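Local coordinates for protein SSD1 (Saccharomyces cerevisiae S288C, PDB 7AM1), which binds mRNA, including its untranslated regions, and acts as a translational repressor, a member of the RNase II family that is not itself an enzyme, at residues 751-756 and 846-851; 555-560 and 657-662; 306-311 and 898-903. All blocks are in the same frame, centred on the assembly; numbering follows the deposited sequence.

Interaction 1: 751-756 and 846-851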
loop_
_atom_site.group_PDB
_atom_site.type_symbol
_atom_site.label_atom_id
_atom_site.label_comp_id
_atom_site.label_asym_id
_atom_site.label_seq_id
_atom_site.Cartn_x
_atom_site.Cartn_y
_atom_site.Cartn_z
ATOM N N PRO A 751 9.841 13.276 3.420
ATOM C CA PRO A 751 10.463 11.963 3.176
ATOM C C PRO A 751 10.916 11.267 4.443
ATOM O O PRO A 751 10.969 10.030 4.474
ATOM C CB PRO A 751 11.648 12.299 2.258
ATOM C CG PRO A 751 11.283 13.590 1.614
ATOM C CD PRO A 751 10.484 14.348 2.639
ATOM N N GLU A 752 11.247 12.024 5.491
ATOM C CA GLU A 752 11.707 11.416 6.731
ATOM C C GLU A 752 10.610 10.626 7.424
ATOM O O GLU A 752 10.914 9.742 8.232
ATOM C CB GLU A 752 12.251 12.487 7.674
ATOM C CG GLU A 752 13.540 13.132 7.193
ATOM C CD GLU A 752 13.316 14.194 6.133
ATOM O OE1 GLU A 752 12.147 14.564 5.884
ATOM O OE2 GLU A 752 14.318 14.654 5.547
ATOM N N PHE A 753 9.347 10.936 7.139
ATOM C CA PHE A 753 8.220 10.210 7.698
ATOM C C PHE A 753 7.502 9.345 6.671
ATOM O O PHE A 753 6.710 8.479 7.059
ATOM C CB PHE A 753 7.216 11.196 8.316
ATOM C CG PHE A 753 7.714 11.868 9.567
ATOM C CD1 PHE A 753 8.698 12.839 9.502
ATOM C CD2 PHE A 753 7.208 11.520 10.807
ATOM C CE1 PHE A 753 9.155 13.462 10.651
ATOM C CE2 PHE A 753 7.668 12.138 11.961
ATOM C CZ PHE A 753 8.640 13.105 11.881
ATOM N N GLY A 754 7.759 9.549 5.382
ATOM C CA GLY A 754 7.025 8.838 4.349
ATOM C C GLY A 754 5.552 9.177 4.316
ATOM O O GLY A 754 4.714 8.279 4.161
ATOM N N ILE A 755 5.211 10.459 4.463
ATOM C CA ILE A 755 3.826 10.897 4.407
ATOM C C ILE A 755 3.695 12.078 3.457
ATOM O O ILE A 755 4.649 12.814 3.189
ATOM C CB ILE A 755 3.259 11.271 5.799
ATOM C CG1 ILE A 755 4.057 12.423 6.422
ATOM C CG2 ILE A 755 3.227 10.042 6.698
ATOM C CD1 ILE A 755 3.509 12.897 7.767
ATOM N N GLU A 756 2.483 12.232 2.943
ATOM C CA GLU A 756 2.097 13.324 2.064
ATOM C C GLU A 756 0.764 13.842 2.583
ATOM O O GLU A 756 -0.172 13.057 2.766
ATOM C CB GLU A 756 1.975 12.851 0.612
ATOM C CG GLU A 756 1.472 13.911 -0.357
ATOM C CD GLU A 756 0.882 13.328 -1.630
ATOM O OE1 GLU A 756 0.476 12.144 -1.634
ATOM O OE2 GLU A 756 0.832 14.063 -2.639
ATOM N N THR A 846 12.889 2.300 13.567
ATOM C CA THR A 846 13.758 3.468 13.680
ATOM C C THR A 846 12.921 4.723 13.881
ATOM O O THR A 846 11.947 4.948 13.155
ATOM C CB THR A 846 14.639 3.609 12.434
ATOM O OG1 THR A 846 15.496 2.468 12.329
ATOM C CG2 THR A 846 15.494 4.868 12.508
ATOM N N VAL A 847 13.309 5.538 14.858
ATOM C CA VAL A 847 12.587 6.784 15.140
ATOM C C VAL A 847 12.714 7.719 13.943
ATOM O O VAL A 847 13.829 7.895 13.413
ATOM C CB VAL A 847 13.142 7.455 16.411
ATOM C CG1 VAL A 847 12.342 8.715 16.739
ATOM C CG2 VAL A 847 13.137 6.490 17.594
ATOM N N PRO A 848 11.640 8.363 13.488
ATOM C CA PRO A 848 11.783 9.318 12.382
ATOM C C PRO A 848 12.698 10.475 12.760
ATOM O O PRO A 848 12.744 10.915 13.911
ATOM C CB PRO A 848 10.347 9.796 12.132
ATOM C CG PRO A 848 9.477 8.738 12.727
ATOM C CD PRO A 848 10.236 8.218 13.909
ATOM N N ASN A 849 13.443 10.959 11.769
ATOM C CA ASN A 849 14.314 12.115 11.926
ATOM C C ASN A 849 13.615 13.366 11.417
ATOM O O ASN A 849 12.936 13.335 10.387
ATOM C CB ASN A 849 15.623 11.917 11.162
ATOM C CG ASN A 849 16.463 10.808 11.736
ATOM O OD1 ASN A 849 16.488 10.599 12.949
ATOM N ND2 ASN A 849 17.147 10.075 10.867
ATOM N N LEU A 850 13.773 14.464 12.143
ATOM C CA LEU A 850 13.257 15.738 11.671
ATOM C C LEU A 850 14.194 16.332 10.628
ATOM O O LEU A 850 15.405 16.093 10.643
ATOM C CB LEU A 850 13.087 16.714 12.833
ATOM C CG LEU A 850 12.097 16.314 13.926
ATOM C CD1 LEU A 850 12.048 17.367 15.013
ATOM C CD2 LEU A 850 10.727 16.119 13.332
ATOM N N ARG A 851 13.620 17.105 9.707
ATOM C CA ARG A 851 14.397 17.904 8.764
ATOM C C ARG A 851 14.423 19.334 9.300
ATOM O O ARG A 851 13.406 20.034 9.282
ATOM C CB ARG A 851 13.818 17.839 7.352
ATOM C CG ARG A 851 14.568 18.706 6.327
ATOM C CD ARG A 851 15.776 17.996 5.740
ATOM N NE ARG A 851 15.365 16.850 4.938
ATOM C CZ ARG A 851 15.207 16.863 3.617
ATOM N NH1 ARG A 851 15.432 17.964 2.909
ATOM N NH2 ARG A 851 14.819 15.758 2.997
HETATM O O HOH W 1 13.557 9.528 9.293
#

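Interaction 2: 555-560 and 657-662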
loop_
_atom_site.group_PDB
_atom_site.type_symbol
_atom_site.label_atom_id
_atom_site.label_comp_id
_atom_site.label_asym_id
_atom_site.label_seq_id
_atom_site.Cartn_x
_atom_site.Cartn_y
_atom_site.Cartn_z
ATOM N N LYS A 555 13.897 -11.687 -11.010
ATOM C CA LYS A 555 14.354 -12.489 -12.135
ATOM C C LYS A 555 13.843 -13.919 -12.019
ATOM O O LYS A 555 13.355 -14.496 -12.999
ATOM C CB LYS A 555 15.882 -12.457 -12.205
ATOM C CG LYS A 555 16.478 -13.292 -13.337
ATOM C CD LYS A 555 16.092 -12.743 -14.703
ATOM C CE LYS A 555 16.382 -13.743 -15.796
ATOM N NZ LYS A 555 16.212 -13.153 -17.151
ATOM N N VAL A 556 13.950 -14.513 -10.828
ATOM C CA VAL A 556 13.462 -15.876 -10.631
ATOM C C VAL A 556 11.979 -15.963 -10.974
ATOM O O VAL A 556 11.550 -16.843 -11.726
ATOM C CB VAL A 556 13.732 -16.339 -9.189
ATOM C CG1 VAL A 556 13.030 -17.657 -8.913
ATOM C CG2 VAL A 556 15.236 -16.452 -8.936
ATOM N N ASN A 557 11.174 -15.049 -10.428
ATOM C CA ASN A 557 9.744 -15.062 -10.719
ATOM C C ASN A 557 9.488 -14.906 -12.212
ATOM O O ASN A 557 8.564 -15.517 -12.760
ATOM C CB ASN A 557 9.034 -13.944 -9.956
ATOM C CG ASN A 557 8.896 -14.231 -8.477
ATOM O OD1 ASN A 557 8.706 -15.375 -8.064
ATOM N ND2 ASN A 557 8.959 -13.183 -7.670
ATOM N N SER A 558 10.276 -14.059 -12.877
ATOM C CA SER A 558 10.151 -13.889 -14.319
ATOM C C SER A 558 10.416 -15.200 -15.049
ATOM O O SER A 558 9.698 -15.558 -15.992
ATOM C CB SER A 558 11.126 -12.808 -14.788
ATOM O OG SER A 558 11.142 -12.706 -16.198
ATOM N N THR A 559 11.452 -15.925 -14.627
ATOM C CA THR A 559 11.809 -17.182 -15.271
ATOM C C THR A 559 10.709 -18.216 -15.101
ATOM O O THR A 559 10.365 -18.932 -16.050
ATOM C CB THR A 559 13.129 -17.696 -14.694
ATOM O OG1 THR A 559 14.181 -16.788 -15.047
ATOM C CG2 THR A 559 13.453 -19.094 -15.212
ATOM N N VAL A 560 10.154 -18.315 -13.893
ATOM C CA VAL A 560 9.108 -19.294 -13.634
ATOM C C VAL A 560 7.852 -18.955 -14.428
ATOM O O VAL A 560 7.214 -19.844 -15.006
ATOM C CB VAL A 560 8.841 -19.375 -12.120
ATOM C CG1 VAL A 560 7.605 -20.210 -11.825
ATOM C CG2 VAL A 560 10.064 -19.961 -11.414
ATOM N N TYR A 657 5.033 -12.184 -15.720
ATOM C CA TYR A 657 5.448 -12.271 -14.328
ATOM C C TYR A 657 4.499 -13.209 -13.601
ATOM O O TYR A 657 3.392 -13.491 -14.068
ATOM C CB TYR A 657 5.469 -10.877 -13.675
ATOM C CG TYR A 657 6.310 -10.767 -12.421
ATOM C CD1 TYR A 657 7.687 -10.981 -12.468
ATOM C CD2 TYR A 657 5.745 -10.403 -11.201
ATOM C CE1 TYR A 657 8.466 -10.881 -11.336
ATOM C CE2 TYR A 657 6.523 -10.295 -10.059
ATOM C CZ TYR A 657 7.888 -10.535 -10.138
ATOM O OH TYR A 657 8.683 -10.434 -9.016
ATOM N N THR A 658 4.961 -13.698 -12.456
ATOM C CA THR A 658 4.114 -14.410 -11.511
ATOM C C THR A 658 4.805 -14.386 -10.154
ATOM O O THR A 658 5.847 -13.743 -9.980
ATOM C CB THR A 658 3.820 -15.847 -11.959
ATOM O OG1 THR A 658 2.808 -16.399 -11.103
ATOM C CG2 THR A 658 5.063 -16.720 -11.886
ATOM N N HIS A 659 4.229 -15.100 -9.191
ATOM C CA HIS A 659 4.751 -15.154 -7.833
ATOM C C HIS A 659 5.108 -16.588 -7.476
ATOM O O HIS A 659 4.235 -17.464 -7.434
ATOM C CB HIS A 659 3.746 -14.575 -6.838
ATOM C CG HIS A 659 3.871 -13.096 -6.665
ATOM N ND1 HIS A 659 3.039 -12.373 -5.841
ATOM C CD2 HIS A 659 4.741 -12.205 -7.199
ATOM C CE1 HIS A 659 3.378 -11.098 -5.886
ATOM N NE2 HIS A 659 4.413 -10.969 -6.697
ATOM N N PHE A 660 6.393 -16.806 -7.203
ATOM C CA PHE A 660 6.962 -18.118 -6.930
ATOM C C PHE A 660 7.877 -18.129 -5.714
ATOM O O PHE A 660 8.037 -19.194 -5.105
ATOM C CB PHE A 660 7.730 -18.601 -8.178
ATOM C CG PHE A 660 8.735 -19.701 -7.931
ATOM C CD1 PHE A 660 8.373 -21.034 -8.066
ATOM C CD2 PHE A 660 10.057 -19.401 -7.636
ATOM C CE1 PHE A 660 9.302 -22.048 -7.869
ATOM C CE2 PHE A 660 10.991 -20.410 -7.438
ATOM C CZ PHE A 660 10.612 -21.734 -7.556
ATOM N N THR A 661 8.410 -16.977 -5.292
ATOM C CA THR A 661 9.528 -16.913 -4.358
ATOM C C THR A 661 9.128 -16.787 -2.888
ATOM O O THR A 661 10.019 -16.674 -2.040
ATOM C CB THR A 661 10.450 -15.727 -4.715
ATOM O OG1 THR A 661 9.662 -14.551 -4.963
ATOM C CG2 THR A 661 11.312 -16.035 -5.948
ATOM N N ALA A 662 7.838 -16.802 -2.548
ATOM C CA ALA A 662 7.407 -16.585 -1.164
ATOM C C ALA A 662 6.215 -17.471 -0.816
ATOM O O ALA A 662 5.162 -16.989 -0.390
ATOM C CB ALA A 662 7.083 -15.108 -0.932
#

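Interaction 3: 306-311 and 898-903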
loop_
_atom_site.group_PDB
_atom_site.type_symbol
_atom_site.label_atom_id
_atom_site.label_comp_id
_atom_site.label_asym_id
_atom_site.label_seq_id
_atom_site.Cartn_x
_atom_site.Cartn_y
_atom_site.Cartn_z
ATOM N N GLY A 306 -14.127 -4.174 21.239
ATOM C CA GLY A 306 -13.700 -3.580 22.484
ATOM C C GLY A 306 -13.499 -2.088 22.335
ATOM O O GLY A 306 -13.993 -1.464 21.388
ATOM N N ASP A 307 -12.759 -1.517 23.284
ATOM C CA ASP A 307 -12.563 -0.074 23.319
ATOM C C ASP A 307 -11.791 0.403 22.095
ATOM O O ASP A 307 -10.807 -0.212 21.671
ATOM C CB ASP A 307 -11.836 0.328 24.603
ATOM C CG ASP A 307 -12.694 0.140 25.846
ATOM O OD1 ASP A 307 -13.939 0.128 25.720
ATOM O OD2 ASP A 307 -12.126 0.005 26.950
ATOM N N ILE A 308 -12.246 1.527 21.540
ATOM C CA ILE A 308 -11.761 2.006 20.250
ATOM C C ILE A 308 -10.275 2.339 20.286
ATOM O O ILE A 308 -9.584 2.219 19.265
ATOM C CB ILE A 308 -12.606 3.220 19.816
ATOM C CG1 ILE A 308 -12.282 3.618 18.381
ATOM C CG2 ILE A 308 -12.362 4.395 20.749
ATOM C CD1 ILE A 308 -13.242 4.636 17.819
ATOM N N HIS A 309 -9.756 2.773 21.435
ATOM C CA HIS A 309 -8.359 3.174 21.530
ATOM C C HIS A 309 -7.510 2.189 22.326
ATOM O O HIS A 309 -6.360 2.504 22.653
ATOM C CB HIS A 309 -8.251 4.566 22.158
ATOM C CG HIS A 309 -8.933 5.638 21.370
ATOM N ND1 HIS A 309 -8.691 5.846 20.029
ATOM C CD2 HIS A 309 -9.852 6.564 21.733
ATOM C CE1 HIS A 309 -9.430 6.852 19.599
ATOM N NE2 HIS A 309 -10.147 7.304 20.614
ATOM N N ASP A 310 -8.030 1.008 22.630
ATOM C CA ASP A 310 -7.192 -0.026 23.224
ATOM C C ASP A 310 -6.193 -0.520 22.182
ATOM O O ASP A 310 -6.594 -0.864 21.063
ATOM C CB ASP A 310 -8.032 -1.189 23.737
ATOM C CG ASP A 310 -7.180 -2.376 24.153
ATOM O OD1 ASP A 310 -6.618 -2.338 25.268
ATOM O OD2 ASP A 310 -7.059 -3.339 23.364
ATOM N N PRO A 311 -4.894 -0.567 22.498
ATOM C CA PRO A 311 -3.917 -0.931 21.455
ATOM C C PRO A 311 -4.190 -2.282 20.812
ATOM O O PRO A 311 -4.143 -2.397 19.581
ATOM C CB PRO A 311 -2.574 -0.905 22.206
ATOM C CG PRO A 311 -2.929 -0.975 23.663
ATOM C CD PRO A 311 -4.251 -0.295 23.796
ATOM N N GLY A 898 -8.828 10.840 18.415
ATOM C CA GLY A 898 -10.255 10.894 18.676
ATOM C C GLY A 898 -11.089 9.871 17.928
ATOM O O GLY A 898 -12.060 9.344 18.479
ATOM N N MET A 899 -10.748 9.605 16.667
ATOM C CA MET A 899 -11.455 8.631 15.847
ATOM C C MET A 899 -10.845 7.238 16.002
ATOM O O MET A 899 -9.791 7.056 16.615
ATOM C CB MET A 899 -11.426 9.055 14.374
ATOM C CG MET A 899 -11.846 10.496 14.168
ATOM S SD MET A 899 -13.604 10.767 14.444
ATOM C CE MET A 899 -13.671 12.545 14.237
ATOM N N ALA A 900 -11.513 6.247 15.399
ATOM C CA ALA A 900 -10.971 4.891 15.390
ATOM C C ALA A 900 -9.537 4.902 14.891
ATOM O O ALA A 900 -8.683 4.156 15.387
ATOM C CB ALA A 900 -11.832 3.978 14.516
ATOM N N LEU A 901 -9.260 5.740 13.901
ATOM C CA LEU A 901 -7.917 5.936 13.417
ATOM C C LEU A 901 -7.525 7.391 13.632
ATOM O O LEU A 901 -8.342 8.290 13.407
ATOM C CB LEU A 901 -7.818 5.585 11.928
ATOM C CG LEU A 901 -8.289 4.178 11.542
ATOM C CD1 LEU A 901 -8.097 3.949 10.048
ATOM C CD2 LEU A 901 -7.565 3.104 12.353
ATOM N N PRO A 902 -6.299 7.660 14.065
ATOM C CA PRO A 902 -5.860 9.051 14.192
ATOM C C PRO A 902 -5.725 9.699 12.824
ATOM O O PRO A 902 -5.609 9.031 11.793
ATOM C CB PRO A 902 -4.510 8.937 14.904
ATOM C CG PRO A 902 -4.016 7.562 14.543
ATOM C CD PRO A 902 -5.246 6.705 14.458
ATOM N N CYS A 903 -5.727 11.027 12.831
ATOM C CA CYS A 903 -5.701 11.818 11.607
ATOM C C CYS A 903 -4.460 12.695 11.618
ATOM O O CYS A 903 -4.325 13.574 12.474
ATOM C CB CYS A 903 -6.962 12.677 11.500
ATOM S SG CYS A 903 -8.490 11.715 11.521
#

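Interaction 1: 751-756 and 846-851
Glu752 reaches across to residues 846-851 from the tight turn of a beta-hairpin, between strands 745-750 and 755-760 of the DIS3L2-like C-terminal domain, a member of the OB clan. Its CB lies 2.9 Å from Asn849 O, a squeeze tight enough to be somewhat doubtful in detail; that carbonyl oxygen is buried here and has no hydrogen-bond partner in the model. Glu752 CG stays 3.3 Å from Asn849 O. A bend at chi2 (80°) then folds the chain over, bringing the carboxylate to Arg851. There Glu752 OE2 takes Arg851 NE and NH2 side-on in a salt bridge, NH2 at 2.8 Å; the NE distance, 2.5 Å, is doubtfully short. OE2 lies close to the guanidinium plane, although the two flat groups stand almost perpendicular, 79° apart. A carboxylate here can pair with the arginine's positive charge, and the bent arginine chain brings NE and NH2 to bear together; NH2 has a second anionic partner in Asp618. Phe753 suits the apolar side because its flat ring offers a face to Pro848 CB, 3.7 Å from the ring centroid in a CH-pi contact, and an edge to Leu850 CD2. A water accepts from Asn849 N and donates to Glu752 O. Helix 689-725, through Leu718 and Ile722, and Leu732 of strand 732-741 pack against Phe753, while strand 732-741 also meets Leu850 and Arg851, and helix 617-629 meets Pro751.

Interaction 2: 555-560 and 657-662
Asn557 of the long helix 544-568 meets the irregular segment 657-662 inside the RNB domain, the part that carries the nuclease centre in active relatives. Hydrogen bonds come first. The Asn557 amide uses both ends: OD1 accepts from Phe660 N at 2.9 Å, with the donor lying above the carbonyl plane, while ND2 gives one N-H to Tyr657 OH and the other to Thr661 OG1, each at 3.1 Å. The bond to Tyr657 is the straighter of the two (158°) and lies near the amide plane; that to Thr661 is tilted from it. CG anti to the carbonyl carbon (chi1 -74°) sends the amide off the helix toward 657-662, where the three bonds hold it, a task asparagine suits because it carries donor and acceptor on one short chain. The amide and tyrosine planes stand at right angles.

Val556 and Val560, one helical turn apart, put their methyls against Phe660. Val560 CG2 sits over the ring centre in a CH-pi contact, 3.8 Å from the Phe660 centroid, and Val556 CG1 touches Phe660 CD2 at 3.7 Å. Branched valines offer methyls close to the helix backbone. Leu676 of helix 668-681 and Leu449 of strand 446-456 also pack on Phe660. The His659 ring hydrogen-bonds to Tyr636 through ND1 and to Asp529 through NE2. Buried Thr658 O, without a hydrogen-bond partner in the model, lies 3.2 Å from Asn557 CB.

Interaction 3: 306-311 and 898-903
Ile308 and His309, in the type I turn that ends strand 298-307 of cold-shock domain 2, lean on segment 898-903, in the hairpin between strands 888-896 and 903-908 of the C-terminal sheet. The apolar contact is close. The Ile308 chain runs extended, CG1 opposite the backbone N (chi1 -171°), and drives CD1 to 3.3 Å from Ala900 CA, closer than usual for two carbons, and to 3.7 Å from Ala900 CB. Alanine suits the spot because its bare methyl, pointing away overall, leaves the CA side within reach of Ile308 CD1.

The polar approach is made by the His309 ring edge: His309 CE1 lies 3.0 Å from Met899 O, and His309 NE2 is 3.5 Å from Gly898 O. Gly898 has backbone angles (phi 158°) at which a CB would press on the preceding carbonyl oxygen, so glycine is the natural occupant. Ile308 O is buried without a hydrogen-bond partner in the model.

With NE2 hydrogen-bonded to Lys807 outside the contact, no hydrogen bond or salt bridge crosses between the two segments. The chemistry therefore implies a small domain junction of van der Waals touches and C-H to carbonyl approaches.

How the interactions relate
Starting from the N terminus, 306-311 of cold-shock domain 2 comes first, and its partner 898-903 arrives only near the chain's end, so interaction 3 closes a loop of 586 residues. The other two lie inside it, in series: interaction 2 closes a loop within the RNB domain, and interaction 1 follows, tying a C-terminal hairpin to the loop after helix 834-842. None cross. Interactions 1 and 3 both involve hairpin turns of the sheet of strands 732-741, 745-750, 755-760, 888-896 and 903-908, with centres 23 Å apart; interactions 2 and 3 lie on opposite sides of the chain's centre. Of the three, interaction 3 joins the cold-shock and C-terminal parts; none touches another.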